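Local structure of WGR domain-containing protein (2RA8) at residues W16-N28 / Q39-A53. The protein is of unknown function but combines a WGR domain, a module that contacts DNA in PARP-1, with a leucine-rich-repeat domain. Numbering follows the deposited sequence.
Sequences WSIDVRGTDVIVN and QVKNFSSAGEAEKAA
Val25 packs against both the ring of Phe43 and the helix that begins at Ala46, and it draws them into one apolar layer. With CG1 anti to the backbone N (chi1 174°), CG2 is left anti to the carbonyl carbon and reaches Phe43 CE2 at 3.4 Å, oblique to the ring; it also touches Ala49, nearest at O, with CB at 4.0 Å. The ring offers its in-plane edge to Thr23 O, which accepts from Phe43 N at 2.8 Å. On the neighbouring strand the two methyls of Val20 divide the helix between them: CG1 meets Ala49 CB, while CG2 packs on Ala53 CB at 3.5 Å and brushes Glu50 OE1, whose chain bends back at chi2 toward the sheet. Ile18, extended through both torsions, brings CD1 to the same Ala53 CB, at roughly a right angle to Val20 CG2. The alanines let the axes of helix 46-53 and strand 16-21 approach to 9.0 Å, nearly antiparallel.

Strands 24-28 and 39-42 pair antiparallel through reciprocal backbone bonds between Val25 and Lys41 and between Val27 and Gln39. Within the type II' turn Arg21-Asp24, Thr23 lies alongside Asn42, its OG1 bonded as modelled to Asn42 OD1 at 2.8 Å. Asp24 OD1 approaches that same Asn42 OD1 to 2.8 Å, so the amide orientation and the donor direction are doubtful. Thr23 CG2 rests against Ser45 C, just before the helix, where Ser45 OG caps Glu48 N. Farther along the same helix, Leu56 and Ile57 continue the apolar cover over Trp16 and Ile18.

This is part of the packing of helix on antiparallel sheet in the WGR domain: the Phe43-Thr23 backbone bond and the Ser45 N-cap fix the strand-to-helix corner, which the Thr23-Asn42 pair probably helps to hold, whereas small and branched apolar groups hold the helix against the sheet.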
loop_
_atom_site.group_PDB
_atom_site.type_symbol
_atom_site.label_atom_id
_atom_site.label_comp_id
_atom_site.label_asym_id
_atom_site.label_seq_id
_atom_site.Cartn_x
_atom_site.Cartn_y
_atom_site.Cartn_z
ATOM N N TRP A 16 9.713 13.929 14.585
ATOM C CA TRP A 16 10.740 12.916 14.743
ATOM C C TRP A 16 11.935 13.657 15.283
ATOM O O TRP A 16 12.352 14.663 14.706
ATOM C CB TRP A 16 11.064 12.288 13.376
ATOM C CG TRP A 16 12.144 11.240 13.383
ATOM C CD1 TRP A 16 11.994 9.900 13.625
ATOM C CD2 TRP A 16 13.537 11.452 13.122
ATOM N NE1 TRP A 16 13.213 9.262 13.528
ATOM C CE2 TRP A 16 14.173 10.187 13.221
ATOM C CE3 TRP A 16 14.305 12.582 12.809
ATOM C CZ2 TRP A 16 15.549 10.028 13.020
ATOM C CZ3 TRP A 16 15.680 12.423 12.607
ATOM C CH2 TRP A 16 16.285 11.147 12.714
ATOM N N SER A 17 12.470 13.203 16.412
ATOM C CA SER A 17 13.642 13.852 16.991
ATOM C C SER A 17 14.722 12.838 17.239
ATOM O O SER A 17 14.445 11.653 17.475
ATOM C CB SER A 17 13.291 14.585 18.299
ATOM O OG SER A 17 13.054 13.696 19.375
ATOM N N ILE A 18 15.969 13.287 17.160
ATOM C CA ILE A 18 17.100 12.402 17.377
ATOM C C ILE A 18 18.149 13.058 18.226
ATOM O O ILE A 18 18.389 14.266 18.136
ATOM C CB ILE A 18 17.708 11.928 16.021
ATOM C CG1 ILE A 18 18.773 10.860 16.273
ATOM C CG2 ILE A 18 18.283 13.121 15.254
ATOM C CD1 ILE A 18 19.233 10.132 15.008
ATOM N N ASP A 19 18.776 12.256 19.079
ATOM C CA ASP A 19 19.805 12.751 19.985
ATOM C C ASP A 19 20.808 11.666 20.207
ATOM O O ASP A 19 20.432 10.497 20.339
ATOM C CB ASP A 19 19.165 13.147 21.324
ATOM C CG ASP A 19 20.102 13.953 22.216
ATOM O OD1 ASP A 19 21.008 14.635 21.693
ATOM O OD2 ASP A 19 19.914 13.915 23.450
ATOM N N VAL A 20 22.091 12.021 20.217
ATOM C CA VAL A 20 23.124 11.026 20.462
ATOM C C VAL A 20 23.767 11.295 21.790
ATOM O O VAL A 20 24.293 12.384 22.027
ATOM C CB VAL A 20 24.238 11.031 19.382
ATOM C CG1 VAL A 20 25.321 10.013 19.761
ATOM C CG2 VAL A 20 23.665 10.679 18.019
ATOM N N ARG A 21 23.711 10.311 22.679
ATOM C CA ARG A 21 24.328 10.439 23.991
ATOM C C ARG A 21 25.225 9.252 24.214
ATOM O O ARG A 21 24.755 8.135 24.440
ATOM C CB ARG A 21 23.264 10.529 25.088
ATOM C CG ARG A 21 22.575 11.883 25.138
ATOM C CD ARG A 21 21.584 11.970 26.282
ATOM N NE ARG A 21 20.936 13.279 26.327
ATOM C CZ ARG A 21 20.061 13.654 27.255
ATOM N NH1 ARG A 21 19.721 12.820 28.229
ATOM N NH2 ARG A 21 19.527 14.869 27.211
ATOM N N GLY A 22 26.530 9.492 24.119
ATOM C CA GLY A 22 27.492 8.427 24.293
ATOM C C GLY A 22 27.478 7.542 23.066
ATOM O O GLY A 22 27.746 8.003 21.958
ATOM N N THR A 23 27.162 6.268 23.267
ATOM C CA THR A 23 27.100 5.302 22.178
ATOM C C THR A 23 25.653 5.006 21.832
ATOM O O THR A 23 25.363 4.164 20.983
ATOM C CB THR A 23 27.791 3.981 22.579
ATOM O OG1 THR A 23 27.295 3.562 23.859
ATOM C CG2 THR A 23 29.304 4.161 22.653
ATOM N N ASP A 24 24.736 5.696 22.500
ATOM C CA ASP A 24 23.311 5.504 22.259
ATOM C C ASP A 24 22.696 6.573 21.386
ATOM O O ASP A 24 22.974 7.766 21.548
ATOM C CB ASP A 24 22.540 5.471 23.587
ATOM C CG ASP A 24 22.854 4.232 24.421
ATOM O OD1 ASP A 24 22.926 3.129 23.842
ATOM O OD2 ASP A 24 23.017 4.361 25.651
ATOM N N VAL A 25 21.860 6.138 20.446
ATOM C CA VAL A 25 21.139 7.046 19.566
ATOM C C VAL A 25 19.712 6.971 20.070
ATOM O O VAL A 25 19.119 5.885 20.130
ATOM C CB VAL A 25 21.188 6.593 18.086
ATOM C CG1 VAL A 25 20.290 7.490 17.244
ATOM C CG2 VAL A 25 22.623 6.653 17.557
ATOM N N ILE A 26 19.162 8.118 20.455
ATOM C CA ILE A 26 17.807 8.181 20.986
ATOM C C ILE A 26 16.836 8.879 20.055
ATOM O O ILE A 26 16.971 10.075 19.773
ATOM C CB ILE A 26 17.800 8.896 22.350
ATOM C CG1 ILE A 26 18.835 8.243 23.275
ATOM C CG2 ILE A 26 16.410 8.833 22.969
ATOM C CD1 ILE A 26 19.085 9.003 24.554
ATOM N N VAL A 27 15.847 8.123 19.587
ATOM C CA VAL A 27 14.822 8.626 18.680
ATOM C C VAL A 27 13.497 8.723 19.401
ATOM O O VAL A 27 13.131 7.842 20.195
ATOM C CB VAL A 27 14.661 7.681 17.451
ATOM C CG1 VAL A 27 13.356 7.957 16.736
ATOM C CG2 VAL A 27 15.827 7.869 16.487
ATOM N N ASN A 28 12.776 9.804 19.124
ATOM C CA ASN A 28 11.465 10.062 19.708
ATOM C C ASN A 28 10.576 10.472 18.553
ATOM O O ASN A 28 10.882 11.435 17.841
ATOM C CB ASN A 28 11.573 11.200 20.732
ATOM C CG ASN A 28 10.247 11.521 21.402
ATOM O OD1 ASN A 28 10.024 12.650 21.849
ATOM N ND2 ASN A 28 9.369 10.532 21.494
ATOM N N GLN A 39 12.764 5.163 20.945
ATOM C CA GLN A 39 13.574 4.022 20.566
ATOM C C GLN A 39 15.008 4.372 20.853
ATOM O O GLN A 39 15.474 5.465 20.513
ATOM C CB GLN A 39 13.401 3.707 19.076
ATOM C CG GLN A 39 11.959 3.452 18.661
ATOM C CD GLN A 39 11.816 3.136 17.185
ATOM O OE1 GLN A 39 12.377 3.827 16.336
ATOM N NE2 GLN A 39 11.053 2.093 16.870
ATOM N N VAL A 40 15.706 3.450 21.505
ATOM C CA VAL A 40 17.105 3.639 21.850
ATOM C C VAL A 40 17.908 2.543 21.207
ATOM O O VAL A 40 17.533 1.366 21.249
ATOM C CB VAL A 40 17.294 3.595 23.366
ATOM C CG1 VAL A 40 18.734 3.946 23.724
ATOM C CG2 VAL A 40 16.310 4.551 24.031
ATOM N N LYS A 41 19.020 2.916 20.590
ATOM C CA LYS A 41 19.862 1.939 19.919
ATOM C C LYS A 41 21.294 2.161 20.297
ATOM O O LYS A 41 21.840 3.247 20.088
ATOM C CB LYS A 41 19.680 2.063 18.400
ATOM C CG LYS A 41 20.291 0.943 17.590
ATOM C CD LYS A 41 19.604 0.786 16.227
ATOM C CE LYS A 41 19.677 2.044 15.354
ATOM N NZ LYS A 41 18.681 3.113 15.703
ATOM N N ASN A 42 21.910 1.132 20.872
ATOM C CA ASN A 42 23.300 1.217 21.303
ATOM C C ASN A 42 24.249 0.834 20.208
ATOM O O ASN A 42 23.959 -0.040 19.392
ATOM C CB ASN A 42 23.537 0.324 22.520
ATOM C CG ASN A 42 24.897 0.550 23.148
ATOM O OD1 ASN A 42 25.278 1.682 23.432
ATOM N ND2 ASN A 42 25.633 -0.528 23.375
ATOM N N PHE A 43 25.399 1.498 20.189
ATOM C CA PHE A 43 26.419 1.250 19.182
ATOM C C PHE A 43 27.757 0.953 19.817
ATOM O O PHE A 43 27.998 1.286 20.981
ATOM C CB PHE A 43 26.533 2.464 18.251
ATOM C CG PHE A 43 25.356 2.627 17.343
ATOM C CD1 PHE A 43 25.388 2.119 16.051
ATOM C CD2 PHE A 43 24.189 3.217 17.803
ATOM C CE1 PHE A 43 24.276 2.193 15.234
ATOM C CE2 PHE A 43 23.074 3.294 16.990
ATOM C CZ PHE A 43 23.120 2.777 15.702
ATOM N N SER A 44 28.626 0.319 19.037
ATOM C CA SER A 44 29.959 -0.065 19.475
ATOM C C SER A 44 30.832 1.087 19.902
ATOM O O SER A 44 31.775 0.894 20.667
ATOM C CB SER A 44 30.668 -0.838 18.361
ATOM O OG SER A 44 30.766 -0.058 17.182
ATOM N N SER A 45 30.529 2.289 19.421
ATOM C CA SER A 45 31.331 3.461 19.771
ATOM C C SER A 45 30.604 4.746 19.470
ATOM O O SER A 45 29.590 4.744 18.776
ATOM C CB SER A 45 32.629 3.449 18.975
ATOM O OG SER A 45 32.347 3.605 17.592
ATOM N N ALA A 46 31.121 5.858 19.976
ATOM C CA ALA A 46 30.495 7.154 19.731
ATOM C C ALA A 46 30.535 7.480 18.254
ATOM O O ALA A 46 29.641 8.144 17.723
ATOM C CB ALA A 46 31.213 8.241 20.534
ATOM N N GLY A 47 31.575 6.992 17.584
ATOM C CA GLY A 47 31.741 7.235 16.162
ATOM C C GLY A 47 30.665 6.569 15.336
ATOM O O GLY A 47 30.087 7.179 14.434
ATOM N N GLU A 48 30.394 5.308 15.645
ATOM C CA GLU A 48 29.371 4.566 14.931
ATOM C C GLU A 48 28.000 5.142 15.214
ATOM O O GLU A 48 27.138 5.158 14.346
ATOM C CB GLU A 48 29.407 3.092 15.347
ATOM C CG GLU A 48 30.677 2.359 14.931
ATOM C CD GLU A 48 30.893 2.382 13.428
ATOM O OE1 GLU A 48 29.894 2.285 12.685
ATOM O OE2 GLU A 48 32.060 2.485 12.990
ATOM N N ALA A 49 27.801 5.617 16.437
ATOM C CA ALA A 49 26.524 6.193 16.829
ATOM C C ALA A 49 26.254 7.451 16.015
ATOM O O ALA A 49 25.174 7.617 15.433
ATOM C CB ALA A 49 26.543 6.507 18.322
ATOM N N GLU A 50 27.243 8.336 15.951
ATOM C CA GLU A 50 27.099 9.581 15.195
ATOM C C GLU A 50 26.899 9.315 13.722
ATOM O O GLU A 50 26.123 9.999 13.052
ATOM C CB GLU A 50 28.334 10.455 15.397
ATOM C CG GLU A 50 28.502 10.940 16.825
ATOM C CD GLU A 50 27.546 12.065 17.175
ATOM O OE1 GLU A 50 26.507 12.207 16.492
ATOM O OE2 GLU A 50 27.835 12.802 18.144
ATOM N N LYS A 51 27.596 8.306 13.206
ATOM C CA LYS A 51 27.485 7.954 11.797
ATOM C C LYS A 51 26.101 7.433 11.517
ATOM O O LYS A 51 25.521 7.707 10.465
ATOM C CB LYS A 51 28.529 6.908 11.433
ATOM N N ALA A 52 25.561 6.672 12.462
ATOM C CA ALA A 52 24.222 6.118 12.307
ATOM C C ALA A 52 23.195 7.221 12.339
ATOM O O ALA A 52 22.253 7.224 11.547
ATOM C CB ALA A 52 23.937 5.107 13.416
ATOM N N ALA A 53 23.377 8.164 13.263
ATOM C CA ALA A 53 22.450 9.283 13.419
ATOM C C ALA A 53 22.429 10.130 12.179
ATOM O O ALA A 53 21.379 10.628 11.769
ATOM C CB ALA A 53 22.840 10.120 14.632
HETATM O O HOH W 1 17.265 4.551 17.588
#